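ABC transporter ATP-binding protein (Sulfolobus tokodaii, PDB 2PJZ) probably binds and hydrolyses ATP as the nucleotide-binding subunit of an ABC transporter, putatively one for cobalt. Local coordinates at residues 133-136 with 137-140; 158-161 with 162-165. All blocks are in the same frame, centred on the assembly; numbering follows the deposited sequence.

In the fold
Interaction 1 begins on Gln133, the last residue of the LSAGQ signature sequence of ABC ATPases, and continues along helix 131-144. Interaction 2 covers the turn from the loop after strand 149-153, the probable D-loop, into helix 161-173. Their centres are 11 Å apart and they touch through aliphatic groups, including the methylene CD of Arg163: Val135 CG1 lies 3.5 Å from Val159 CG2, Leu136 CG 4.0 Å from the same methyl, and Leu136 CD1 3.8 Å from Arg163 CD. The signature helix and the probable D-loop are thereby in direct contact. By family precedent both elements would face a second subunit in an ATP-bound dimer, whereas the assembly here is a single chain.

Interaction 1. Residues 133-136 with 137-140; sequences QSVL and VRTS
Arg138 reaches back one helical turn to Ser134 and does so with its whole length. Arg138 CB and CG each lie 3.4 Å from Ser134 O, which also accepts the backbone bond from Arg138 N, and Arg138 CD is 4.0 Å from that same Ser134 O. A bend at chi3 (-76°), about the CG-CD bond, then sets NE and with it the guanidinium back toward the start of the helix. There Arg138 NE donates to Ser134 OG at 2.9 Å with an N-H...O angle of 159°, and Arg138 NH2 donates to Ser134 OG at 3.2 Å, less straight at 141°. OG sits at the guanidinium edge and in its plane, the arrangement expected when two neighbouring N-H groups converge on one acceptor. Val135 supplies the floor: its CA lies 3.4 Å from the Arg138 guanidinium plane, over one face and toward the rim, and Val135 CB is 3.7 Å from Arg138 NH2. The remaining nitrogen, NH1, is bonded to Asn79 O. Asn79 also donates through ND2 to Thr139 OG1, beside which Val135 CG2 lies. Further along, Leu136 O receives two bonds from Ser140, one from OG at 2.8 Å and one from the backbone N at 2.9 Å, arriving from opposite faces of the carbonyl plane. The Ser140 hydroxyl is thus satisfied within a buried part of the helix, where Phe108 and Met111 of helix 105-114 adjoin it. The backbone ladder is that of a regular alpha-helix, with i/i+4 side-chain bonds added along its side; its N-terminal turn carries the end of the ABC signature sequence.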
ATOM      1  N   GLN A 133      -3.814   0.848  16.856  1.00 23.32           N
ATOM      2  CA  GLN A 133      -3.155   2.090  17.300  1.00 22.96           C
ATOM      3  C   GLN A 133      -1.798   2.346  16.627  1.00 21.41           C
ATOM      4  O   GLN A 133      -1.509   3.481  16.214  1.00 21.06           O
ATOM      5  CB  GLN A 133      -2.946   2.045  18.807  1.00 23.46           C
ATOM      6  CG  GLN A 133      -4.225   2.235  19.618  1.00 26.65           C
ATOM      7  CD  GLN A 133      -3.929   2.160  21.114  1.00 30.07           C
ATOM      8  OE1 GLN A 133      -2.972   1.508  21.538  1.00 30.15           O
ATOM      9  NE2 GLN A 133      -4.741   2.847  21.915  1.00 33.24           N
ATOM     10  N   SER A 134      -0.974   1.300  16.544  1.00 19.98           N
ATOM     11  CA  SER A 134       0.359   1.360  15.917  1.00 19.41           C
ATOM     12  C   SER A 134       0.275   1.839  14.459  1.00 18.38           C
ATOM     13  O   SER A 134       0.991   2.782  14.077  1.00 17.36           O
ATOM     14  CB  SER A 134       1.043  -0.011  15.967  1.00 18.80           C
ATOM     15  OG  SER A 134       2.316   0.026  15.327  1.00 21.33           O
ATOM     16  N   VAL A 135      -0.583   1.191  13.660  1.00 17.09           N
ATOM     17  CA  VAL A 135      -0.759   1.596  12.246  1.00 16.09           C
ATOM     18  C   VAL A 135      -1.339   3.002  12.101  1.00 16.27           C
ATOM     19  O   VAL A 135      -0.924   3.756  11.213  1.00 15.43           O
ATOM     20  CB  VAL A 135      -1.493   0.548  11.351  1.00 16.82           C
ATOM     21  CG1 VAL A 135      -3.031   0.573  11.533  1.00 16.86           C
ATOM     22  CG2 VAL A 135      -1.168   0.802   9.866  1.00 15.06           C
ATOM     23  N   LEU A 136      -2.276   3.375  12.971  1.00 15.11           N
ATOM     24  CA  LEU A 136      -2.814   4.734  12.897  1.00 15.41           C
ATOM     25  C   LEU A 136      -1.753   5.748  13.195  1.00 14.81           C
ATOM     26  O   LEU A 136      -1.643   6.758  12.473  1.00 14.95           O
ATOM     27  CB  LEU A 136      -4.020   4.935  13.836  1.00 15.43           C
ATOM     28  CG  LEU A 136      -5.289   4.225  13.338  1.00 16.40           C
ATOM     29  CD1 LEU A 136      -6.363   4.210  14.456  1.00 17.81           C
ATOM     30  CD2 LEU A 136      -5.825   4.847  12.060  1.00 16.54           C
ATOM     31  N   VAL A 137      -0.958   5.495  14.235  1.00 14.40           N
ATOM     32  CA  VAL A 137       0.147   6.416  14.587  1.00 15.45           C
ATOM     33  C   VAL A 137       1.188   6.487  13.442  1.00 14.76           C
ATOM     34  O   VAL A 137       1.608   7.594  13.025  1.00 13.68           O
ATOM     35  CB  VAL A 137       0.786   6.038  15.946  1.00 15.75           C
ATOM     36  CG1 VAL A 137       2.138   6.757  16.185  1.00 17.30           C
ATOM     37  CG2 VAL A 137      -0.204   6.345  17.091  1.00 17.77           C
ATOM     38  N   ARG A 138       1.563   5.320  12.905  1.00 13.68           N
ATOM     39  CA  ARG A 138       2.565   5.279  11.826  1.00 13.49           C
ATOM     40  C   ARG A 138       2.080   5.949  10.525  1.00 13.15           C
ATOM     41  O   ARG A 138       2.840   6.675   9.848  1.00 13.46           O
ATOM     42  CB  ARG A 138       3.012   3.820  11.579  1.00 13.42           C
ATOM     43  CG  ARG A 138       3.985   3.311  12.669  1.00 12.64           C
ATOM     44  CD  ARG A 138       4.449   1.854  12.392  1.00 14.83           C
ATOM     45  NE  ARG A 138       3.421   0.856  12.723  1.00 16.22           N
ATOM     46  CZ  ARG A 138       2.710   0.164  11.833  1.00 18.40           C
ATOM     47  NH1 ARG A 138       2.896   0.310  10.516  1.00 15.27           N
ATOM     48  NH2 ARG A 138       1.810  -0.713  12.267  1.00 19.34           N
ATOM     49  N   THR A 139       0.821   5.729  10.174  1.00 13.11           N
ATOM     50  CA  THR A 139       0.241   6.423   9.014  1.00 13.12           C
ATOM     51  C   THR A 139       0.193   7.948   9.258  1.00 13.06           C
ATOM     52  O   THR A 139       0.534   8.752   8.377  1.00 12.53           O
ATOM     53  CB  THR A 139      -1.142   5.844   8.634  1.00 13.16           C
ATOM     54  OG1 THR A 139      -0.996   4.465   8.265  1.00 14.36           O
ATOM     55  CG2 THR A 139      -1.737   6.593   7.430  1.00 12.66           C
ATOM     56  N   SER A 140      -0.183   8.342  10.468  1.00 12.42           N
ATOM     57  CA  SER A 140      -0.234   9.750  10.828  1.00 12.95           C
ATOM     58  C   SER A 140       1.169  10.377  10.769  1.00 12.69           C
ATOM     59  O   SER A 140       1.341  11.468  10.223  1.00 13.16           O
ATOM     60  CB  SER A 140      -0.879   9.920  12.219  1.00 13.60           C
ATOM     61  OG  SER A 140      -2.228   9.516  12.179  1.00 15.53           O
TER

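Interaction 2. Residues 158-161 with 162-165; sequences NVDA and ARRH
Ala161 O is held twice by His165. His165 N donates to Ala161 O at 3.2 Å and the ring ND1 at 3.0 Å, from opposite faces of the carbonyl plane. The imidazole meets the oxygen edge-on, and the ND1 bond is fairly straight (161°) although ND1 stands above the carbonyl plane. One residue earlier, Asp160 is the N-cap of helix 161-173. Its CG stands between the backbone N and the carbonyl carbon (chi1 77°), which brings the carboxylate over the helix start, where Asp160 OD2 accepts a weak bond from Ala162 N at 3.3 Å. Asp160 O takes the bond from Arg164 N at 3.0 Å. Asp160 OD1 lies 3.1 Å from Arg163 CD and 3.7 Å from Arg163 NE, a long salt bridge: OD1 is well out of the guanidinium plane, and no N-H points at it. Val159 packs its CG1 against Arg164 CG at 3.6 Å. Arg164 NE hydrogen-bonds Phe156 O of the same loop, while NH2 and NH1 form salt bridges with Glu184 and Asp186, after strand 177-182. Chemically, the bond from ND1 to a carbonyl oxygen, an acceptor only, implies that His165 ND1 carries the hydrogen, whereas Asp160 and Arg163 probably attract each other through charge alone, without a directed bond.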
ATOM      1  N   ASN A 158      -6.861  -4.018  11.237  1.00 25.15           N
ATOM      2  CA  ASN A 158      -6.989  -3.889  12.707  1.00 25.18           C
ATOM      3  C   ASN A 158      -7.483  -2.503  13.181  1.00 24.25           C
ATOM      4  O   ASN A 158      -7.374  -2.151  14.371  1.00 23.92           O
ATOM      5  CB  ASN A 158      -5.657  -4.263  13.398  1.00 25.97           C
ATOM      6  CG  ASN A 158      -5.128  -5.617  12.945  1.00 29.79           C
ATOM      7  OD1 ASN A 158      -5.859  -6.620  12.953  1.00 32.53           O
ATOM      8  ND2 ASN A 158      -3.859  -5.652  12.527  1.00 32.69           N
ATOM      9  N   VAL A 159      -8.041  -1.726  12.258  1.00 22.83           N
ATOM     10  CA  VAL A 159      -8.561  -0.403  12.560  1.00 23.63           C
ATOM     11  C   VAL A 159     -10.100  -0.442  12.485  1.00 24.16           C
ATOM     12  O   VAL A 159     -10.653  -0.922  11.503  1.00 23.65           O
ATOM     13  CB  VAL A 159      -8.013   0.669  11.585  1.00 23.10           C
ATOM     14  CG1 VAL A 159      -8.686   1.996  11.853  1.00 23.59           C
ATOM     15  CG2 VAL A 159      -6.491   0.810  11.754  1.00 22.64           C
ATOM     16  N   ASP A 160     -10.774   0.062  13.521  1.00 25.80           N
ATOM     17  CA  ASP A 160     -12.245   0.013  13.570  1.00 26.48           C
ATOM     18  C   ASP A 160     -12.822   0.896  12.463  1.00 26.62           C
ATOM     19  O   ASP A 160     -12.136   1.787  11.971  1.00 25.22           O
ATOM     20  CB  ASP A 160     -12.774   0.429  14.954  1.00 27.26           C
ATOM     21  CG  ASP A 160     -12.737   1.938  15.180  1.00 29.51           C
ATOM     22  OD1 ASP A 160     -11.649   2.498  15.366  1.00 34.82           O
ATOM     23  OD2 ASP A 160     -13.796   2.580  15.220  1.00 33.98           O
ATOM     24  N   ALA A 161     -14.076   0.649  12.072  1.00 26.35           N
ATOM     25  CA  ALA A 161     -14.688   1.373  10.957  1.00 26.58           C
ATOM     26  C   ALA A 161     -14.616   2.891  11.028  1.00 26.86           C
ATOM     27  O   ALA A 161     -14.296   3.540  10.019  1.00 27.86           O
ATOM     28  CB  ALA A 161     -16.152   0.907  10.722  1.00 26.69           C
ATOM     29  N   ALA A 162     -14.912   3.467  12.193  1.00 26.68           N
ATOM     30  CA  ALA A 162     -14.917   4.921  12.345  1.00 27.21           C
ATOM     31  C   ALA A 162     -13.536   5.525  12.090  1.00 26.95           C
ATOM     32  O   ALA A 162     -13.404   6.504  11.352  1.00 26.89           O
ATOM     33  CB  ALA A 162     -15.450   5.330  13.740  1.00 27.26           C
ATOM     34  N   ARG A 163     -12.510   4.926  12.689  1.00 26.47           N
ATOM     35  CA  ARG A 163     -11.142   5.413  12.515  1.00 26.93           C
ATOM     36  C   ARG A 163     -10.593   5.137  11.113  1.00 26.05           C
ATOM     37  O   ARG A 163      -9.739   5.870  10.635  1.00 26.75           O
ATOM     38  CB  ARG A 163     -10.219   4.864  13.603  1.00 26.74           C
ATOM     39  CG  ARG A 163     -10.513   5.518  14.936  1.00 29.83           C
ATOM     40  CD  ARG A 163      -9.776   4.874  16.073  1.00 34.23           C
ATOM     41  NE  ARG A 163     -10.341   5.345  17.329  1.00 37.88           N
ATOM     42  CZ  ARG A 163      -9.770   5.212  18.515  1.00 41.57           C
ATOM     43  NH1 ARG A 163      -8.594   4.605  18.626  1.00 43.39           N
ATOM     44  NH2 ARG A 163     -10.389   5.672  19.600  1.00 42.46           N
ATOM     45  N   ARG A 164     -11.100   4.101  10.458  1.00 25.48           N
ATOM     46  CA  ARG A 164     -10.775   3.870   9.050  1.00 25.11           C
ATOM     47  C   ARG A 164     -11.207   5.041   8.174  1.00 25.24           C
ATOM     48  O   ARG A 164     -10.482   5.460   7.253  1.00 24.27           O
ATOM     49  CB  ARG A 164     -11.416   2.594   8.537  1.00 25.27           C
ATOM     50  CG  ARG A 164     -10.703   1.321   8.951  1.00 23.66           C
ATOM     51  CD  ARG A 164     -11.502   0.126   8.509  1.00 23.62           C
ATOM     52  NE  ARG A 164     -10.675  -1.076   8.492  1.00 24.34           N
ATOM     53  CZ  ARG A 164     -10.966  -2.190   7.827  1.00 26.29           C
ATOM     54  NH1 ARG A 164     -12.090  -2.290   7.125  1.00 28.51           N
ATOM     55  NH2 ARG A 164     -10.134  -3.217   7.876  1.00 27.00           N
ATOM     56  N   HIS A 165     -12.403   5.555   8.454  1.00 24.32           N
ATOM     57  CA  HIS A 165     -12.932   6.707   7.750  1.00 23.71           C
ATOM     58  C   HIS A 165     -12.166   7.980   8.018  1.00 23.12           C
ATOM     59  O   HIS A 165     -11.945   8.776   7.097  1.00 24.24           O
ATOM     60  CB  HIS A 165     -14.421   6.868   8.072  1.00 23.46           C
ATOM     61  CG  HIS A 165     -15.281   5.990   7.225  1.00 24.05           C
ATOM     62  ND1 HIS A 165     -15.367   4.628   7.426  1.00 21.76           N
ATOM     63  CD2 HIS A 165     -16.007   6.258   6.115  1.00 21.75           C
ATOM     64  CE1 HIS A 165     -16.155   4.102   6.506  1.00 21.68           C
ATOM     65  NE2 HIS A 165     -16.542   5.065   5.688  1.00 24.02           N
TER